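Local coordinates for protein molybdopterin molybdotransferase (PDB 1UZ5) that probably inserts molybdenum from molybdate into adenylylated molybdopterin, with release of AMP, as a magnesium-dependent MoeA-family enzyme of molybdenum cofactor biosynthesis, at residues I42-D47 / I144-G149; E64-A69 / I127-P132; K176-P181 / R321-E326. All coordinates share one frame; numbering follows the deposited sequence.

Interaction 1 (I42-D47 / I144-G149); sequences IYSPID and IDIEKG
Lys148 meets the 42-47 loop with both its backbone and its aliphatic chain, while Asp47 supplies the carboxylate that holds it. The hydrogen bond from Lys148 N to Asp47 OD1 measures 2.9 Å and is nearly straight at the hydrogen (166°), yet the N-H arrives from above the carboxylate, about 50° out of its plane. With Asp47 CG anti to the carbonyl carbon (chi1 -80°), the acid is turned back beside its backbone N, where OD1 also rests 3.5 Å from Lys148 CB. Beyond CG the lysine is extended, and it crosses the aspartate at about a right angle, passing along the Pro45 carbonyl with CE 3.4 Å from Pro45 O. Lys148 NZ stays 6.3 Å from Asp47 OD2, which excludes a direct ion pair: the carboxylate grips the main chain instead. An alanine in place of Asp47 would probably leave Lys148 N without its acceptor and let this part of the 144-149 loop shift. The pairing continues the short antiparallel sheet of strands 42-43 and 151-153 into irregular chain; ahead of Lys148 the 144-149 segment has a classic beta bulge, Asp145 and Ile146 both facing Val48. Gly149 forms the second bond, its N donating to Ser44 O at 2.7 Å; with its backbone angles a CB would collide with the carbonyl O of Lys148, so glycine is called for. Ile46 O receives two hydrogens of different kinds, a CA-H...O contact from Lys148 CA at 3.4 Å and a hydrogen bond from Ser44 OG at 2.6 Å, the latter on a lone pair in the carbonyl plane. On the buried side Ser44 CB packs against Ile146 CG2 at 3.9 Å, with Leu152 of strand 151-153 touching both side chains.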
loop_
_atom_site.group_PDB
_atom_site.type_symbol
_atom_site.label_atom_id
_atom_site.label_comp_id
_atom_site.label_asym_id
_atom_site.label_seq_id
_atom_site.Cartn_x
_atom_site.Cartn_y
_atom_site.Cartn_z
ATOM N N ILE A 42 0.104 -14.190 2.099
ATOM C CA ILE A 42 1.284 -15.023 1.890
ATOM C C ILE A 42 1.731 -15.497 3.268
ATOM O O ILE A 42 1.952 -14.688 4.168
ATOM C CB ILE A 42 2.441 -14.243 1.246
ATOM C CG1 ILE A 42 1.982 -13.634 -0.080
ATOM C CG2 ILE A 42 3.627 -15.176 1.016
ATOM C CD1 ILE A 42 3.022 -12.762 -0.745
ATOM N N TYR A 43 1.861 -16.809 3.422
ATOM C CA TYR A 43 2.262 -17.400 4.695
ATOM C C TYR A 43 3.673 -17.973 4.565
ATOM O O TYR A 43 4.053 -18.464 3.504
ATOM C CB TYR A 43 1.259 -18.490 5.072
ATOM C CG TYR A 43 -0.157 -17.972 5.246
ATOM C CD1 TYR A 43 -0.592 -17.473 6.475
ATOM C CD2 TYR A 43 -1.053 -17.966 4.178
ATOM C CE1 TYR A 43 -1.887 -16.980 6.637
ATOM C CE2 TYR A 43 -2.353 -17.470 4.329
ATOM C CZ TYR A 43 -2.759 -16.981 5.557
ATOM O OH TYR A 43 -4.034 -16.487 5.712
ATOM N N SER A 44 4.455 -17.914 5.635
ATOM C CA SER A 44 5.820 -18.424 5.552
ATOM C C SER A 44 5.850 -19.890 5.159
ATOM O O SER A 44 5.188 -20.716 5.782
ATOM C CB SER A 44 6.555 -18.258 6.878
ATOM O OG SER A 44 7.907 -18.662 6.724
ATOM N N PRO A 45 6.616 -20.227 4.111
ATOM C CA PRO A 45 6.745 -21.600 3.625
ATOM C C PRO A 45 7.796 -22.386 4.415
ATOM O O PRO A 45 7.950 -23.587 4.221
ATOM C CB PRO A 45 7.161 -21.404 2.174
ATOM C CG PRO A 45 8.063 -20.216 2.279
ATOM C CD PRO A 45 7.304 -19.291 3.202
ATOM N N ILE A 46 8.525 -21.709 5.295
ATOM C CA ILE A 46 9.554 -22.383 6.087
ATOM C C ILE A 46 9.641 -21.826 7.496
ATOM O O ILE A 46 9.108 -20.749 7.787
ATOM C CB ILE A 46 10.965 -22.208 5.477
ATOM C CG1 ILE A 46 11.322 -20.719 5.450
ATOM C CG2 ILE A 46 11.027 -22.815 4.086
ATOM C CD1 ILE A 46 12.789 -20.438 5.198
ATOM N N ASP A 47 10.316 -22.577 8.364
ATOM C CA ASP A 47 10.554 -22.156 9.735
ATOM C C ASP A 47 11.793 -21.267 9.682
ATOM O O ASP A 47 12.703 -21.517 8.893
ATOM C CB ASP A 47 10.885 -23.350 10.641
ATOM C CG ASP A 47 9.659 -24.119 11.088
ATOM O OD1 ASP A 47 8.753 -23.508 11.705
ATOM O OD2 ASP A 47 9.613 -25.343 10.838
ATOM N N ILE A 144 11.683 -20.335 15.848
ATOM C CA ILE A 144 11.431 -19.393 16.938
ATOM C C ILE A 144 11.375 -17.930 16.477
ATOM O O ILE A 144 10.777 -17.082 17.143
ATOM C CB ILE A 144 12.493 -19.556 18.055
ATOM C CG1 ILE A 144 12.102 -20.724 18.963
ATOM C CG2 ILE A 144 12.594 -18.291 18.893
ATOM C CD1 ILE A 144 11.804 -22.016 18.231
ATOM N N ASP A 145 12.000 -17.639 15.340
ATOM C CA ASP A 145 11.993 -16.286 14.784
ATOM C C ASP A 145 10.637 -16.171 14.080
ATOM O O ASP A 145 9.795 -15.351 14.446
ATOM C CB ASP A 145 13.136 -16.133 13.770
ATOM C CG ASP A 145 13.379 -14.684 13.353
ATOM O OD1 ASP A 145 12.465 -13.847 13.484
ATOM O OD2 ASP A 145 14.492 -14.392 12.869
ATOM N N ILE A 146 10.434 -17.019 13.076
ATOM C CA ILE A 146 9.184 -17.059 12.324
ATOM C C ILE A 146 8.749 -18.513 12.111
ATOM O O ILE A 146 9.462 -19.305 11.494
ATOM C CB ILE A 146 9.325 -16.375 10.944
ATOM C CG1 ILE A 146 9.544 -14.868 11.123
ATOM C CG2 ILE A 146 8.082 -16.632 10.110
ATOM C CD1 ILE A 146 9.746 -14.115 9.822
ATOM N N GLU A 147 7.573 -18.854 12.622
ATOM C CA GLU A 147 7.043 -20.209 12.492
ATOM C C GLU A 147 6.510 -20.462 11.090
ATOM O O GLU A 147 5.859 -19.601 10.502
ATOM C CB GLU A 147 5.901 -20.423 13.488
ATOM C CG GLU A 147 6.157 -21.469 14.551
ATOM C CD GLU A 147 4.908 -21.778 15.358
ATOM O OE1 GLU A 147 3.919 -22.263 14.763
ATOM O OE2 GLU A 147 4.912 -21.532 16.583
ATOM N N LYS A 148 6.782 -21.643 10.551
ATOM C CA LYS A 148 6.271 -21.984 9.234
ATOM C C LYS A 148 4.755 -21.795 9.301
ATOM O O LYS A 148 4.130 -22.164 10.290
ATOM C CB LYS A 148 6.605 -23.436 8.902
ATOM C CG LYS A 148 6.151 -23.892 7.522
ATOM C CD LYS A 148 6.585 -25.325 7.262
ATOM C CE LYS A 148 6.059 -25.834 5.931
ATOM N NZ LYS A 148 6.559 -27.206 5.625
ATOM N N GLY A 149 4.172 -21.196 8.265
ATOM C CA GLY A 149 2.734 -20.980 8.251
ATOM C C GLY A 149 2.284 -19.630 8.794
ATOM O O GLY A 149 1.098 -19.306 8.754
#

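Interaction 2 (E64-A69 / I127-P132); sequences EDTFMA and ILIYKP
Pro132 wedges its ring against the turn formed by residues 66-69, and the short distances gather there. Its CD lies 3.3 Å from Ala69 O, while its CA makes a CA-H...O contact with Thr66 O, also at 3.3 Å and with 127° at the hydrogen. The proline ring thus spans the two carbonyls at the ends of a type I beta turn, whose own bond runs from Ala69 N to Thr66 O (3.0 Å). Phe67 O, within the turn, lies 3.5 Å from Pro132 CG. No hydrogen bond joins the two segments; the fit is one of van der Waals contacts and one CA-H...O contact. Ala69 completes the close part, its CB 3.5 Å from Ile129 O and within apolar range of both Ile129 CG2 and Pro132 CG. Thr66 is divided between two tasks. Its OG1 sits between the backbone N and the carbonyl carbon (chi1 75°), where it is hydrogen-bonded to Ala63 O and Ala133 N; the same rotation sends CG2 to the tip of Ile129, 3.7 Å from CD1. The buried hydroxyl is therefore satisfied while the methyl extends the apolar patch. The outer side is looser. The CB of Phe67 is directed away from the 127-132 segment, and its ring lays one face on its own segment, with Glu64 CA 3.5 Å above the plane over the ring centre; Phe67 CD1 comes no nearer than 4.6 Å to Pro132 CB. Lys131 CB likewise points away. Inward, the contact rests on the six-stranded mixed sheet: Ile129 ends strand 126-129, which pairs antiparallel with strand 75-83 through Val75, the residue that Ala69 also touches, so the loop leading from strand 58-61 to strand 75-83 packs over the exit of strand 126-129.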
loop_
_atom_site.group_PDB
_atom_site.type_symbol
_atom_site.label_atom_id
_atom_site.label_comp_id
_atom_site.label_asym_id
_atom_site.label_seq_id
_atom_site.Cartn_x
_atom_site.Cartn_y
_atom_site.Cartn_z
ATOM N N GLU A 64 22.128 -32.947 29.175
ATOM C CA GLU A 64 22.096 -33.993 30.192
ATOM C C GLU A 64 23.483 -34.449 30.653
ATOM O O GLU A 64 23.653 -34.839 31.807
ATOM C CB GLU A 64 21.323 -35.198 29.660
ATOM C CG GLU A 64 21.962 -35.820 28.422
ATOM C CD GLU A 64 21.001 -36.689 27.638
ATOM O OE1 GLU A 64 20.506 -37.690 28.196
ATOM O OE2 GLU A 64 20.740 -36.365 26.459
ATOM N N ASP A 65 24.469 -34.412 29.758
ATOM C CA ASP A 65 25.821 -34.838 30.114
ATOM C C ASP A 65 26.504 -33.869 31.075
ATOM O O ASP A 65 27.591 -34.151 31.582
ATOM C CB ASP A 65 26.702 -34.975 28.867
ATOM C CG ASP A 65 26.273 -36.109 27.958
ATOM O OD1 ASP A 65 25.425 -36.930 28.369
ATOM O OD2 ASP A 65 26.801 -36.181 26.826
ATOM N N THR A 66 25.878 -32.723 31.320
ATOM C CA THR A 66 26.468 -31.721 32.199
ATOM C C THR A 66 25.717 -31.528 33.521
ATOM O O THR A 66 26.078 -30.659 34.310
ATOM C CB THR A 66 26.503 -30.346 31.519
ATOM O OG1 THR A 66 25.180 -29.794 31.512
ATOM C CG2 THR A 66 27.014 -30.460 30.077
ATOM N N PHE A 67 24.688 -32.332 33.762
ATOM C CA PHE A 67 23.882 -32.179 34.969
ATOM C C PHE A 67 24.598 -32.276 36.316
ATOM O O PHE A 67 24.204 -31.606 37.269
ATOM C CB PHE A 67 22.695 -33.153 34.925
ATOM C CG PHE A 67 21.620 -32.756 33.940
ATOM C CD1 PHE A 67 21.703 -31.550 33.241
ATOM C CD2 PHE A 67 20.527 -33.585 33.709
ATOM C CE1 PHE A 67 20.719 -31.181 32.327
ATOM C CE2 PHE A 67 19.535 -33.224 32.795
ATOM C CZ PHE A 67 19.631 -32.021 32.105
ATOM N N MET A 68 25.646 -33.089 36.397
ATOM C CA MET A 68 26.387 -33.244 37.647
ATOM C C MET A 68 27.555 -32.269 37.761
ATOM O O MET A 68 28.347 -32.348 38.698
ATOM C CB MET A 68 26.908 -34.679 37.776
ATOM C CG MET A 68 25.816 -35.737 37.767
ATOM S SD MET A 68 24.567 -35.453 39.047
ATOM C CE MET A 68 25.312 -36.303 40.448
ATOM N N ALA A 69 27.660 -31.346 36.813
ATOM C CA ALA A 69 28.750 -30.375 36.825
ATOM C C ALA A 69 28.677 -29.401 37.995
ATOM O O ALA A 69 27.618 -28.857 38.303
ATOM C CB ALA A 69 28.773 -29.599 35.514
ATOM N N ILE A 127 37.110 -30.525 27.092
ATOM C CA ILE A 127 36.711 -29.314 27.782
ATOM C C ILE A 127 36.137 -29.635 29.159
ATOM O O ILE A 127 35.571 -30.709 29.371
ATOM C CB ILE A 127 35.662 -28.513 26.965
ATOM C CG1 ILE A 127 34.408 -29.355 26.740
ATOM C CG2 ILE A 127 36.256 -28.097 25.625
ATOM C CD1 ILE A 127 33.269 -28.584 26.054
ATOM N N LEU A 128 36.300 -28.699 30.089
ATOM C CA LEU A 128 35.788 -28.869 31.443
ATOM C C LEU A 128 34.614 -27.924 31.654
ATOM O O LEU A 128 34.705 -26.731 31.366
ATOM C CB LEU A 128 36.883 -28.576 32.474
ATOM C CG LEU A 128 38.086 -29.522 32.511
ATOM C CD1 LEU A 128 39.089 -29.019 33.539
ATOM C CD2 LEU A 128 37.630 -30.932 32.857
ATOM N N ILE A 129 33.518 -28.477 32.158
ATOM C CA ILE A 129 32.299 -27.722 32.412
ATOM C C ILE A 129 32.045 -27.711 33.916
ATOM O O ILE A 129 32.012 -28.764 34.554
ATOM C CB ILE A 129 31.114 -28.370 31.668
ATOM C CG1 ILE A 129 31.439 -28.428 30.168
ATOM C CG2 ILE A 129 29.836 -27.582 31.917
ATOM C CD1 ILE A 129 30.404 -29.137 29.333
ATOM N N TYR A 130 31.858 -26.516 34.467
ATOM C CA TYR A 130 31.661 -26.336 35.906
ATOM C C TYR A 130 30.228 -26.011 36.311
ATOM O O TYR A 130 29.904 -25.971 37.501
ATOM C CB TYR A 130 32.582 -25.213 36.398
ATOM C CG TYR A 130 34.046 -25.439 36.087
ATOM C CD1 TYR A 130 34.843 -26.220 36.920
ATOM C CD2 TYR A 130 34.628 -24.893 34.941
ATOM C CE1 TYR A 130 36.186 -26.456 36.622
ATOM C CE2 TYR A 130 35.972 -25.125 34.633
ATOM C CZ TYR A 130 36.743 -25.908 35.480
ATOM O OH TYR A 130 38.064 -26.147 35.185
ATOM N N LYS A 131 29.375 -25.775 35.323
ATOM C CA LYS A 131 27.982 -25.435 35.580
ATOM C C LYS A 131 27.078 -26.213 34.626
ATOM O O LYS A 131 27.352 -26.302 33.434
ATOM C CB LYS A 131 27.788 -23.931 35.384
ATOM C CG LYS A 131 26.408 -23.405 35.719
ATOM C CD LYS A 131 26.351 -21.903 35.490
ATOM C CE LYS A 131 24.993 -21.326 35.852
ATOM N NZ LYS A 131 24.943 -19.858 35.604
ATOM N N PRO A 132 25.993 -26.802 35.144
ATOM C CA PRO A 132 25.110 -27.553 34.252
ATOM C C PRO A 132 24.441 -26.649 33.221
ATOM O O PRO A 132 24.091 -25.505 33.509
ATOM C CB PRO A 132 24.093 -28.169 35.211
ATOM C CG PRO A 132 24.866 -28.300 36.496
ATOM C CD PRO A 132 25.594 -26.981 36.549
#

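Interaction 3 (K176-P181 / R321-E326); sequences KVFRKP and RALGRE. With SO4 (sulfate ion), chain C.
The Phe178 ring carries the end of helix 304-322 on one face. Ala322 O stands 3.9 Å above the ring plane, over its centre, and on that same side Leu323 CA makes an off-centre CH-pi contact, 4.2 Å from the centroid of the Phe178 ring and 30° off its normal. Leu323 O approaches obliquely, 3.3 Å from Phe178 CE2. Around this ring, Ile37 and Lys155 add contacts from neighbouring loops. The second flat group, the guanidinium of Arg325, meets a sulfate ion at its edge: NH1 donates to sulfate O2 in the guanidinium plane at 2.9 Å, somewhat bent (142° at the hydrogen), and more weakly to O3 at 3.3 Å. NH1 is hydrogen-bonded to Gly156 O as well, which helps fix the group; a side chain bent at chi2 and chi3 brings it there. The ion, probably from the crystallisation liquor, is bound further by Arg158 N and Lys328 NZ, a cluster able to hold an anion. Between helix end and strand, Leu323 makes apolar contacts to both Phe178 and Pro181: its CG lies beside its backbone N (chi1 -64°), which places CD2 against both Phe178 CB, 3.9 Å away, and Pro181 CD, 3.8 Å away. Pro181 reaches across to the helix as well, its CG 4.2 Å from Ala322 CB. No hydrogen bond links the two segments. Gly324 N lies obliquely beside the phenyl ring; a CB on Gly324 would crowd Phe178 CE2, and the positive phi also favours glycine. That residue is the C-prime position of a Schellman motif, with Arg325 N bonded to Leu320 O and Gly324 N to Arg321 O, the classic way of ending a helix, here packed against the chain that leads from strand 174-178 into strand 182-188.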
loop_
_atom_site.group_PDB
_atom_site.type_symbol
_atom_site.label_atom_id
_atom_site.label_comp_id
_atom_site.label_asym_id
_atom_site.label_seq_id
_atom_site.Cartn_x
_atom_site.Cartn_y
_atom_site.Cartn_z
ATOM N N LYS A 176 2.522 -13.202 -6.253
ATOM C CA LYS A 176 1.287 -12.908 -6.966
ATOM C C LYS A 176 0.782 -11.523 -6.610
ATOM O O LYS A 176 0.442 -11.247 -5.461
ATOM C CB LYS A 176 0.215 -13.942 -6.623
ATOM C CG LYS A 176 0.478 -15.316 -7.234
ATOM C CD LYS A 176 -0.652 -16.281 -6.917
ATOM C CE LYS A 176 -0.438 -17.616 -7.611
ATOM N NZ LYS A 176 -1.556 -18.557 -7.350
ATOM N N VAL A 177 0.738 -10.647 -7.602
ATOM C CA VAL A 177 0.275 -9.290 -7.364
ATOM C C VAL A 177 -0.862 -8.937 -8.317
ATOM O O VAL A 177 -1.037 -9.570 -9.360
ATOM C CB VAL A 177 1.428 -8.280 -7.538
ATOM C CG1 VAL A 177 2.525 -8.558 -6.514
ATOM C CG2 VAL A 177 1.989 -8.370 -8.946
ATOM N N PHE A 178 -1.649 -7.939 -7.940
ATOM C CA PHE A 178 -2.755 -7.506 -8.783
ATOM C C PHE A 178 -2.190 -6.798 -10.000
ATOM O O PHE A 178 -1.205 -6.060 -9.895
ATOM C CB PHE A 178 -3.657 -6.521 -8.037
ATOM C CG PHE A 178 -4.574 -7.156 -7.039
ATOM C CD1 PHE A 178 -5.572 -8.031 -7.450
ATOM C CD2 PHE A 178 -4.476 -6.836 -5.687
ATOM C CE1 PHE A 178 -6.462 -8.574 -6.532
ATOM C CE2 PHE A 178 -5.362 -7.374 -4.759
ATOM C CZ PHE A 178 -6.359 -8.243 -5.184
ATOM N N ARG A 179 -2.785 -7.041 -11.161
ATOM C CA ARG A 179 -2.356 -6.338 -12.360
ATOM C C ARG A 179 -2.868 -4.925 -12.096
ATOM O O ARG A 179 -3.802 -4.739 -11.317
ATOM C CB ARG A 179 -3.018 -6.925 -13.608
ATOM C CG ARG A 179 -2.463 -8.278 -14.014
ATOM C CD ARG A 179 -3.193 -8.836 -15.223
ATOM N NE ARG A 179 -2.696 -10.156 -15.592
ATOM C CZ ARG A 179 -1.507 -10.380 -16.143
ATOM N NH1 ARG A 179 -0.687 -9.367 -16.395
ATOM N NH2 ARG A 179 -1.136 -11.618 -16.441
ATOM N N LYS A 180 -2.257 -3.926 -12.714
ATOM C CA LYS A 180 -2.688 -2.556 -12.466
ATOM C C LYS A 180 -3.966 -2.210 -13.218
ATOM O O LYS A 180 -4.034 -2.352 -14.435
ATOM C CB LYS A 180 -1.573 -1.579 -12.846
ATOM C CG LYS A 180 -0.316 -1.743 -12.003
ATOM C CD LYS A 180 0.790 -0.810 -12.453
ATOM C CE LYS A 180 2.012 -0.941 -11.558
ATOM N NZ LYS A 180 3.110 -0.041 -12.001
ATOM N N PRO A 181 -5.004 -1.777 -12.491
ATOM C CA PRO A 181 -6.281 -1.406 -13.112
ATOM C C PRO A 181 -5.997 -0.237 -14.059
ATOM O O PRO A 181 -5.416 0.768 -13.648
ATOM C CB PRO A 181 -7.131 -0.966 -11.922
ATOM C CG PRO A 181 -6.518 -1.685 -10.761
ATOM C CD PRO A 181 -5.053 -1.559 -11.039
ATOM N N ARG A 321 -10.689 -0.879 -3.988
ATOM C CA ARG A 321 -11.361 -2.168 -3.878
ATOM C C ARG A 321 -10.826 -3.144 -4.910
ATOM O O ARG A 321 -10.722 -4.339 -4.648
ATOM C CB ARG A 321 -12.866 -1.996 -4.051
ATOM C CG ARG A 321 -13.529 -1.299 -2.879
ATOM C CD ARG A 321 -14.901 -0.795 -3.264
ATOM N NE ARG A 321 -15.459 0.008 -2.179
ATOM C CZ ARG A 321 -16.330 0.998 -2.342
ATOM N NH1 ARG A 321 -16.773 1.664 -1.286
ATOM N NH2 ARG A 321 -16.752 1.329 -3.557
ATOM N N ALA A 322 -10.481 -2.634 -6.085
ATOM C CA ALA A 322 -9.936 -3.479 -7.138
ATOM C C ALA A 322 -8.558 -4.006 -6.726
ATOM O O ALA A 322 -8.090 -5.019 -7.245
ATOM C CB ALA A 322 -9.814 -2.692 -8.416
ATOM N N LEU A 323 -7.912 -3.308 -5.797
ATOM C CA LEU A 323 -6.585 -3.701 -5.332
ATOM C C LEU A 323 -6.634 -4.344 -3.950
ATOM O O LEU A 323 -5.615 -4.433 -3.267
ATOM C CB LEU A 323 -5.664 -2.477 -5.303
ATOM C CG LEU A 323 -5.372 -1.833 -6.658
ATOM C CD1 LEU A 323 -4.700 -0.491 -6.450
ATOM C CD2 LEU A 323 -4.500 -2.753 -7.491
ATOM N N GLY A 324 -7.825 -4.782 -3.544
ATOM C CA GLY A 324 -7.989 -5.408 -2.246
ATOM C C GLY A 324 -7.708 -4.458 -1.101
ATOM O O GLY A 324 -7.466 -4.885 0.027
ATOM N N ARG A 325 -7.742 -3.165 -1.392
ATOM C CA ARG A 325 -7.482 -2.135 -0.391
ATOM C C ARG A 325 -8.808 -1.519 0.031
ATOM O O ARG A 325 -8.839 -0.473 0.679
ATOM C CB ARG A 325 -6.598 -1.041 -0.985
ATOM C CG ARG A 325 -5.541 -1.550 -1.941
ATOM C CD ARG A 325 -4.183 -1.573 -1.296
ATOM N NE ARG A 325 -3.662 -0.231 -1.056
ATOM C CZ ARG A 325 -2.628 0.022 -0.264
ATOM N NH1 ARG A 325 -2.019 -0.981 0.358
ATOM N NH2 ARG A 325 -2.202 1.267 -0.093
ATOM N N GLU A 326 -9.897 -2.171 -0.362
ATOM C CA GLU A 326 -11.245 -1.712 -0.047
ATOM C C GLU A 326 -11.365 -1.177 1.375
ATOM O O GLU A 326 -11.619 -1.925 2.318
ATOM C CB GLU A 326 -12.239 -2.855 -0.284
ATOM C CG GLU A 326 -11.623 -4.245 -0.185
ATOM C CD GLU A 326 -12.388 -5.280 -0.993
ATOM O OE1 GLU A 326 -13.588 -5.490 -0.715
ATOM O OE2 GLU A 326 -11.787 -5.883 -1.910
HETATM S S SO4 C . -0.120 -0.823 3.337
HETATM O O1 SO4 C . -1.315 -1.490 4.215
HETATM O O2 SO4 C . 0.082 -1.737 2.233
HETATM O O3 SO4 C . -0.457 0.379 2.948
HETATM O O4 SO4 C . 1.011 -0.895 4.225
#

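Interaction 2 is nested along the chain inside the loop closed by interaction 1, and interaction 3 opens only after both. Interactions 1 and 2 lie in the MoeA N-terminal region, yet their centres are 34 Å apart: residues 42-47 and 144-149 flank the excursion that builds the six-stranded sheet on which interaction 2 packs. Interaction 3 is nearer to interaction 1, 25 Å between centres and about 6 Å between nearest atoms, and joins the strand pair 25-29/174-178 to the end of helix 304-322. The 58 Å between the centres of interactions 2 and 3 reflects an elongated molecule, in which interaction 1 sits between the outlying sheet and the probable molybdopterin-binding part.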